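Local coordinates for protein 3-HSA hydroxylase, oxygenase (Rhodococcus sp., PDB 2RFQ) that catalyses the FMNH2-dependent ortho-hydroxylation of the steroid catabolite 3-HSA to the catechol 3,4-DHSA during cholesterol breakdown, as the oxygenase component of a two-component monooxygenase, at residues L170-V181 against N193-V202; S117-A125 against N136-C145. All blocks are in the same frame, centred on the assembly; numbering follows the deposited sequence.

Interaction 1: residues L170-V181 against N193-V202; sequences LIPREDYRIDDV and NTVVVEDVFV. With 1PS (3-pyridinium-1-ylpropane-1-sulfonate), chain F.
Tyr176 lays its ring between two carbons: Val195 CG1 approaches one face, 3.8 Å from the ring centroid and 25° off the normal, a CH-pi contact, while Arg173 CA lies over the opposite face. Its CG stands between the backbone N and the carbonyl carbon (chi1 59°), folding the ring back over the turn at 173-175. Beyond it, Ile171 and Val197 meet tip to tip, CD1 to CG1 at 3.9 Å, and the Val202 side chain crosses that of Ile171 at about a right angle, its CG2 against CD1.

Strands 177-179 and 193-198 pair antiparallel, as four backbone bonds attest: Arg177 and Val196 bond each other N to O both ways, as do Asp179 and Thr194. This is an edge pairing in the beta domain of an acyl-CoA dehydrogenase-like fold. On the face bearing Arg177, Val196 and Asp179, the arginine runs alongside the valine and bends at its third torsion, setting the guanidinium face over Val196. Its NE and NH2 grip Asp179 side-on, NE to OD1 at 2.8 Å and NH2 to OD2 at 2.9 Å, both on the syn side; Glu198 adds only a long salt bridge.

On the other face, with Val195, Ile178 puts CD1 over the centre of the Arg173 guanidinium, whose edge meets the sulfonate of 3-pyridinium-1-ylpropane-1-sulfonate: NE reaches O3 at 3.0 Å and NH2 reaches O2 at 2.7 Å. Ile178 N supplies a third, nearly straight bond to O1 (174°), this N-H pointing away from strand 193-198. Waters join Asp175 O to Glu198 N and Asp175 OD2 to Phe201 O.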
# COMPACT_ATOMS: atom_id res chain seq x y z
N LEU A 170 9.04 -40.28 -14.17
CA LEU A 170 7.66 -40.75 -14.25
C LEU A 170 7.60 -42.15 -13.61
O LEU A 170 8.27 -43.08 -14.08
CB LEU A 170 7.20 -40.84 -15.72
CG LEU A 170 5.85 -41.52 -16.03
CD1 LEU A 170 4.65 -40.75 -15.48
CD2 LEU A 170 5.72 -41.73 -17.58
N ILE A 171 6.82 -42.27 -12.53
CA ILE A 171 6.80 -43.49 -11.72
C ILE A 171 5.35 -43.95 -11.49
O ILE A 171 4.50 -43.11 -11.16
CB ILE A 171 7.50 -43.25 -10.36
CG1 ILE A 171 8.91 -42.68 -10.59
CG2 ILE A 171 7.53 -44.55 -9.53
CD1 ILE A 171 9.85 -42.62 -9.34
N PRO A 172 5.07 -45.25 -11.70
CA PRO A 172 3.70 -45.67 -11.47
C PRO A 172 3.40 -45.87 -10.00
O PRO A 172 4.31 -46.14 -9.21
CB PRO A 172 3.62 -47.01 -12.21
CG PRO A 172 5.03 -47.59 -12.02
CD PRO A 172 5.93 -46.37 -12.17
N ARG A 173 2.13 -45.79 -9.62
CA ARG A 173 1.75 -45.87 -8.22
C ARG A 173 2.11 -47.18 -7.52
O ARG A 173 2.28 -47.20 -6.31
CB ARG A 173 0.27 -45.52 -8.04
CG ARG A 173 -0.15 -45.34 -6.59
CD ARG A 173 -1.39 -44.50 -6.56
NE ARG A 173 -1.93 -44.50 -5.21
CZ ARG A 173 -3.05 -43.87 -4.87
NH1 ARG A 173 -3.71 -43.16 -5.79
NH2 ARG A 173 -3.49 -43.94 -3.59
N GLU A 174 2.24 -48.28 -8.27
CA GLU A 174 2.62 -49.55 -7.65
C GLU A 174 4.04 -49.46 -7.06
O GLU A 174 4.41 -50.25 -6.19
CB GLU A 174 2.53 -50.68 -8.67
CG GLU A 174 3.51 -50.54 -9.81
CD GLU A 174 3.21 -51.43 -11.00
OE1 GLU A 174 2.03 -51.47 -11.44
OE2 GLU A 174 4.16 -52.05 -11.51
N ASP A 175 4.80 -48.47 -7.52
CA ASP A 175 6.19 -48.26 -7.08
C ASP A 175 6.39 -47.20 -6.00
O ASP A 175 7.52 -46.92 -5.60
CB ASP A 175 7.11 -47.97 -8.27
CG ASP A 175 7.32 -49.18 -9.16
OD1 ASP A 175 7.14 -50.33 -8.69
OD2 ASP A 175 7.71 -48.97 -10.34
N TYR A 176 5.31 -46.59 -5.53
CA TYR A 176 5.46 -45.61 -4.44
C TYR A 176 4.37 -45.71 -3.40
O TYR A 176 3.35 -46.35 -3.63
CB TYR A 176 5.58 -44.17 -4.96
CG TYR A 176 4.44 -43.63 -5.80
CD1 TYR A 176 3.25 -43.16 -5.22
CD2 TYR A 176 4.59 -43.51 -7.18
CE1 TYR A 176 2.23 -42.60 -6.01
CE2 TYR A 176 3.59 -42.97 -7.98
CZ TYR A 176 2.41 -42.52 -7.39
OH TYR A 176 1.43 -42.00 -8.23
N ARG A 177 4.62 -45.08 -2.25
CA ARG A 177 3.66 -45.05 -1.14
C ARG A 177 3.27 -43.59 -0.89
O ARG A 177 4.10 -42.69 -0.98
CB ARG A 177 4.32 -45.63 0.11
CG ARG A 177 3.41 -45.78 1.29
CD ARG A 177 4.19 -46.26 2.54
NE ARG A 177 4.93 -45.19 3.21
CZ ARG A 177 6.25 -45.15 3.35
NH1 ARG A 177 7.01 -46.13 2.85
NH2 ARG A 177 6.83 -44.15 4.01
N ILE A 178 2.00 -43.37 -0.59
CA ILE A 178 1.54 -42.03 -0.24
C ILE A 178 1.36 -41.97 1.28
O ILE A 178 0.62 -42.81 1.85
CB ILE A 178 0.21 -41.67 -0.95
CG1 ILE A 178 0.43 -41.54 -2.47
CG2 ILE A 178 -0.34 -40.37 -0.40
CD1 ILE A 178 -0.87 -41.42 -3.30
N ASP A 179 2.04 -41.02 1.92
CA ASP A 179 1.93 -40.79 3.37
C ASP A 179 1.00 -39.62 3.62
O ASP A 179 1.20 -38.54 3.05
CB ASP A 179 3.30 -40.51 3.98
CG ASP A 179 4.11 -41.79 4.16
OD1 ASP A 179 3.55 -42.90 3.98
OD2 ASP A 179 5.31 -41.67 4.49
N ASP A 180 -0.02 -39.83 4.46
CA ASP A 180 -1.01 -38.81 4.75
C ASP A 180 -0.48 -37.89 5.85
O ASP A 180 -0.49 -38.25 7.04
CB ASP A 180 -2.34 -39.44 5.16
CG ASP A 180 -3.39 -38.43 5.50
OD1 ASP A 180 -3.21 -37.24 5.16
OD2 ASP A 180 -4.40 -38.82 6.12
N VAL A 181 0.03 -36.74 5.43
CA VAL A 181 0.61 -35.76 6.34
C VAL A 181 -0.01 -34.37 6.21
O VAL A 181 0.42 -33.44 6.90
CB VAL A 181 2.14 -35.61 6.13
CG1 VAL A 181 2.84 -36.95 6.34
CG2 VAL A 181 2.44 -35.05 4.74
N ASN A 193 -0.42 -34.74 -0.26
CA ASN A 193 0.37 -35.67 0.54
C ASN A 193 1.73 -36.00 -0.08
O ASN A 193 2.11 -35.40 -1.09
CB ASN A 193 -0.49 -36.89 0.86
CG ASN A 193 -1.54 -36.58 1.89
OD1 ASN A 193 -2.73 -36.92 1.73
ND2 ASN A 193 -1.12 -35.90 2.94
N THR A 194 2.46 -36.92 0.56
CA THR A 194 3.88 -37.11 0.27
C THR A 194 4.09 -38.45 -0.40
O THR A 194 3.64 -39.49 0.09
CB THR A 194 4.74 -36.99 1.57
OG1 THR A 194 4.57 -35.66 2.11
CG2 THR A 194 6.22 -37.24 1.31
N VAL A 195 4.79 -38.40 -1.53
CA VAL A 195 5.02 -39.57 -2.38
C VAL A 195 6.41 -40.10 -2.06
O VAL A 195 7.42 -39.42 -2.29
CB VAL A 195 4.89 -39.20 -3.86
CG1 VAL A 195 5.35 -40.36 -4.75
CG2 VAL A 195 3.42 -38.80 -4.18
N VAL A 196 6.43 -41.30 -1.50
CA VAL A 196 7.65 -41.89 -0.94
C VAL A 196 8.12 -42.99 -1.89
O VAL A 196 7.37 -43.93 -2.21
CB VAL A 196 7.43 -42.45 0.48
CG1 VAL A 196 8.73 -43.08 1.00
CG2 VAL A 196 6.94 -41.35 1.45
N VAL A 197 9.37 -42.85 -2.33
CA VAL A 197 9.96 -43.71 -3.36
C VAL A 197 11.24 -44.31 -2.78
O VAL A 197 12.11 -43.58 -2.33
CB VAL A 197 10.27 -42.88 -4.65
CG1 VAL A 197 10.93 -43.75 -5.74
CG2 VAL A 197 8.99 -42.23 -5.20
N GLU A 198 11.32 -45.64 -2.76
CA GLU A 198 12.43 -46.34 -2.12
C GLU A 198 13.10 -47.33 -3.07
O GLU A 198 12.52 -48.37 -3.39
CB GLU A 198 11.97 -47.06 -0.85
CG GLU A 198 11.32 -46.11 0.16
CD GLU A 198 10.88 -46.78 1.44
OE1 GLU A 198 10.64 -46.05 2.42
OE2 GLU A 198 10.80 -48.03 1.48
N ASP A 199 14.29 -46.98 -3.53
CA ASP A 199 15.11 -47.90 -4.33
C ASP A 199 14.36 -48.42 -5.56
O ASP A 199 14.29 -49.63 -5.82
CB ASP A 199 15.58 -49.06 -3.43
CG ASP A 199 16.58 -49.98 -4.11
OD1 ASP A 199 17.42 -49.48 -4.90
OD2 ASP A 199 16.53 -51.21 -3.85
N VAL A 200 13.77 -47.49 -6.30
CA VAL A 200 12.92 -47.83 -7.44
C VAL A 200 13.63 -47.62 -8.77
O VAL A 200 14.24 -46.58 -8.99
CB VAL A 200 11.61 -46.97 -7.40
CG1 VAL A 200 10.87 -47.03 -8.73
CG2 VAL A 200 10.72 -47.40 -6.22
N PHE A 201 13.55 -48.63 -9.64
CA PHE A 201 14.12 -48.53 -10.96
C PHE A 201 13.15 -47.75 -11.84
O PHE A 201 11.97 -48.10 -11.92
CB PHE A 201 14.36 -49.91 -11.57
CG PHE A 201 14.81 -49.84 -12.98
CD1 PHE A 201 16.09 -49.40 -13.28
CD2 PHE A 201 13.95 -50.17 -14.03
CE1 PHE A 201 16.51 -49.30 -14.59
CE2 PHE A 201 14.37 -50.08 -15.36
CZ PHE A 201 15.64 -49.63 -15.64
N VAL A 202 13.67 -46.72 -12.49
CA VAL A 202 12.91 -45.93 -13.46
C VAL A 202 13.65 -46.00 -14.81
O VAL A 202 14.81 -45.58 -14.90
CB VAL A 202 12.76 -44.47 -13.00
CG1 VAL A 202 11.98 -43.65 -14.06
CG2 VAL A 202 12.02 -44.42 -11.63
S1 1PS F . -0.75 -45.93 -1.81
O1 1PS F . 0.24 -45.62 -0.75
O2 1PS F . -1.95 -45.06 -1.68
O3 1PS F . -0.20 -45.81 -3.20
O HOH W 1 9.32 -47.14 -11.57
O HOH W 2 9.12 -47.27 -3.33

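Interaction 2: residues S117-A125 against N136-C145; sequences SSSYAPMGA and NGAWAWSSGC
Both segments carry residues of the FMN site assigned by similarity, Ser118 to Tyr120 on one and Trp141 to Ser143 on the other, and their far ends belong to the beta hairpin of strands 124-129 and 132-142. Near the flavin-site end, hydroxyls do the joining. Ser119 OG donates to Ala140 O at 2.7 Å, lying in the carbonyl plane, a position it reaches by standing opposite its own backbone N (chi1 179°). Ser142 OG donates to Ser118 O at 2.8 Å from well above the carbonyl plane, and Ser117 OG lies 3.0 Å from that same Ser142 OG. Water 4 links Ser118 N to Ser143 O.

Trp139 fills the middle, its NE1 donating to Gly154 O of strand 150-159. Met123 CB lies over the face of its five-membered ring, 4.1 Å from the centroid, and Gly124 CA rests 3.4 Å from CZ2 on the six-membered part. A CB on either glycine, Gly124 or Gly137, would strike the other's CA as well as the indole; without them the two CA atoms come within 3.7 Å. The selenium of Met123, a selenomethionine, packs on Ala140 CB. Replacing Trp139 by an alanine would probably open a gap beneath Met123 and Gly124 and leave Gly154 O without its indole N-H partner. Beyond the glycines the hairpin continues toward its turn, Ala125 and Asn136 bonded N to O both ways.

Strand 150-159 lies next to strands 116-119 and 124-129, with Leu153 touching the indole, while strand 193-198 flanks strand 132-142 and sends Val197 to the indole and Val195 to Ser142. Trp141 packs on Ala346 of a neighbouring subunit.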
# COMPACT_ATOMS: atom_id res chain seq x y z
N SER A 117 -0.02 -37.33 -10.83
CA SER A 117 0.20 -36.23 -9.87
C SER A 117 1.66 -35.82 -9.96
O SER A 117 2.42 -36.45 -10.71
CB SER A 117 -0.22 -36.60 -8.44
OG SER A 117 0.68 -37.52 -7.83
N SER A 118 2.06 -34.78 -9.24
CA SER A 118 3.47 -34.39 -9.34
C SER A 118 4.02 -33.85 -8.05
O SER A 118 3.28 -33.53 -7.12
CB SER A 118 3.65 -33.29 -10.39
OG SER A 118 3.02 -32.09 -9.92
N SER A 119 5.34 -33.74 -8.01
CA SER A 119 5.99 -32.90 -7.02
C SER A 119 7.29 -32.49 -7.68
O SER A 119 8.18 -33.31 -7.85
CB SER A 119 6.24 -33.67 -5.72
OG SER A 119 6.90 -32.86 -4.75
N TYR A 120 7.36 -31.24 -8.14
CA TYR A 120 8.51 -30.85 -8.99
C TYR A 120 9.72 -30.32 -8.23
O TYR A 120 10.83 -30.28 -8.79
CB TYR A 120 8.08 -29.84 -10.06
CG TYR A 120 7.16 -30.39 -11.12
CD1 TYR A 120 7.57 -31.41 -11.99
CD2 TYR A 120 5.87 -29.86 -11.28
CE1 TYR A 120 6.69 -31.89 -12.99
CE2 TYR A 120 5.00 -30.32 -12.26
CZ TYR A 120 5.42 -31.35 -13.12
OH TYR A 120 4.58 -31.81 -14.12
N ALA A 121 9.52 -29.94 -6.97
CA ALA A 121 10.64 -29.50 -6.13
C ALA A 121 11.59 -30.67 -5.88
O ALA A 121 11.14 -31.82 -5.78
CB ALA A 121 10.14 -28.96 -4.80
N PRO A 122 12.90 -30.41 -5.79
CA PRO A 122 13.80 -31.54 -5.63
C PRO A 122 13.75 -32.11 -4.22
O PRO A 122 14.34 -31.54 -3.30
CB PRO A 122 15.19 -30.96 -5.92
CG PRO A 122 15.06 -29.49 -5.60
CD PRO A 122 13.62 -29.11 -5.85
N MSE A 123 13.02 -33.21 -4.07
CA MSE A 123 12.92 -33.91 -2.79
C MSE A 123 13.31 -35.38 -2.93
O MSE A 123 12.94 -36.23 -2.10
CB MSE A 123 11.52 -33.70 -2.19
CG MSE A 123 11.32 -32.26 -1.77
SE MSE A 123 9.59 -31.96 -0.90
CE MSE A 123 8.57 -31.47 -2.46
N GLY A 124 14.08 -35.65 -3.98
CA GLY A 124 14.64 -36.96 -4.22
C GLY A 124 15.62 -36.85 -5.37
O GLY A 124 15.88 -35.76 -5.86
N ALA A 125 16.17 -37.98 -5.80
CA ALA A 125 17.20 -37.98 -6.83
C ALA A 125 17.24 -39.33 -7.50
O ALA A 125 16.77 -40.33 -6.93
CB ALA A 125 18.58 -37.63 -6.23
N ASN A 136 15.28 -42.44 -5.32
CA ASN A 136 14.95 -42.39 -3.89
C ASN A 136 14.46 -41.00 -3.56
O ASN A 136 15.05 -40.00 -3.98
CB ASN A 136 16.17 -42.73 -3.02
CG ASN A 136 16.45 -44.22 -2.98
OD1 ASN A 136 15.78 -44.98 -2.27
ND2 ASN A 136 17.45 -44.65 -3.74
N GLY A 137 13.35 -40.93 -2.84
CA GLY A 137 12.87 -39.62 -2.41
C GLY A 137 11.63 -39.67 -1.55
O GLY A 137 11.03 -40.72 -1.38
N ALA A 138 11.29 -38.51 -1.02
CA ALA A 138 10.04 -38.32 -0.30
C ALA A 138 9.49 -36.95 -0.71
O ALA A 138 9.78 -35.91 -0.10
CB ALA A 138 10.27 -38.42 1.23
N TRP A 139 8.68 -36.98 -1.76
CA TRP A 139 8.21 -35.77 -2.42
C TRP A 139 6.89 -35.29 -1.82
O TRP A 139 5.83 -35.88 -2.07
CB TRP A 139 8.03 -36.03 -3.91
CG TRP A 139 9.25 -35.87 -4.75
CD1 TRP A 139 9.71 -34.72 -5.31
CD2 TRP A 139 10.16 -36.91 -5.16
NE1 TRP A 139 10.85 -34.96 -6.06
CE2 TRP A 139 11.15 -36.30 -5.97
CE3 TRP A 139 10.23 -38.28 -4.92
CZ2 TRP A 139 12.19 -37.03 -6.56
CZ3 TRP A 139 11.28 -39.02 -5.50
CH2 TRP A 139 12.24 -38.38 -6.31
N ALA A 140 6.97 -34.23 -1.02
CA ALA A 140 5.80 -33.61 -0.38
C ALA A 140 4.99 -32.76 -1.35
O ALA A 140 5.40 -32.50 -2.49
CB ALA A 140 6.24 -32.74 0.81
N TRP A 141 3.82 -32.34 -0.88
CA TRP A 141 2.97 -31.38 -1.58
C TRP A 141 2.47 -31.88 -2.94
O TRP A 141 2.35 -31.09 -3.89
CB TRP A 141 3.66 -29.99 -1.71
CG TRP A 141 4.25 -29.43 -0.43
CD1 TRP A 141 5.42 -29.81 0.16
CD2 TRP A 141 3.73 -28.37 0.39
NE1 TRP A 141 5.65 -29.08 1.31
CE2 TRP A 141 4.62 -28.18 1.47
CE3 TRP A 141 2.60 -27.55 0.31
CZ2 TRP A 141 4.42 -27.21 2.47
CZ3 TRP A 141 2.39 -26.58 1.29
CH2 TRP A 141 3.31 -26.42 2.37
N SER A 142 2.16 -33.18 -3.05
CA SER A 142 1.65 -33.72 -4.32
C SER A 142 0.13 -33.59 -4.32
O SER A 142 -0.59 -34.49 -3.93
CB SER A 142 2.10 -35.18 -4.55
OG SER A 142 1.79 -35.57 -5.89
N SER A 143 -0.34 -32.43 -4.75
CA SER A 143 -1.77 -32.13 -4.75
C SER A 143 -2.56 -33.16 -5.54
O SER A 143 -2.22 -33.47 -6.69
CB SER A 143 -2.04 -30.74 -5.33
OG SER A 143 -1.37 -29.76 -4.56
N GLY A 144 -3.63 -33.65 -4.92
CA GLY A 144 -4.50 -34.64 -5.56
C GLY A 144 -3.85 -35.99 -5.85
O GLY A 144 -4.36 -36.75 -6.67
N CYS A 145 -2.76 -36.32 -5.16
CA CYS A 145 -2.04 -37.55 -5.46
C CYS A 145 -2.90 -38.84 -5.33
O CYS A 145 -2.65 -39.81 -6.04
CB CYS A 145 -0.74 -37.66 -4.65
SG CYS A 145 -0.96 -37.58 -2.87
O HOH W 3 -0.12 -40.17 -7.05
O HOH W 4 -0.04 -33.08 -8.22
O HOH W 5 1.33 -30.96 -6.89

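In the fold
Strand 132-142 carries interaction 2 and borders strands 193-198 and 200-203 of interaction 1, so the two contacts, with centres about 9 Å apart, share one sheet. Val195 N probably bonds to Trp139 O, at 2.8 Å, and Asp199 N to Asn136 OD1. Both contacts are partly buried, but their chemistry divides differently. Interaction 1 pairs a buried apolar side with an ionic one, its bound sulfonate lying at the outer edge of strand 177-179. Interaction 2 buries serine hydroxyls near the inferred flavin site and leaves Asn136, Ala138 and Trp141 exposed. Trp141 brings interaction 2 to a second subunit; no other chain of the assembly touches the segments of interaction 1.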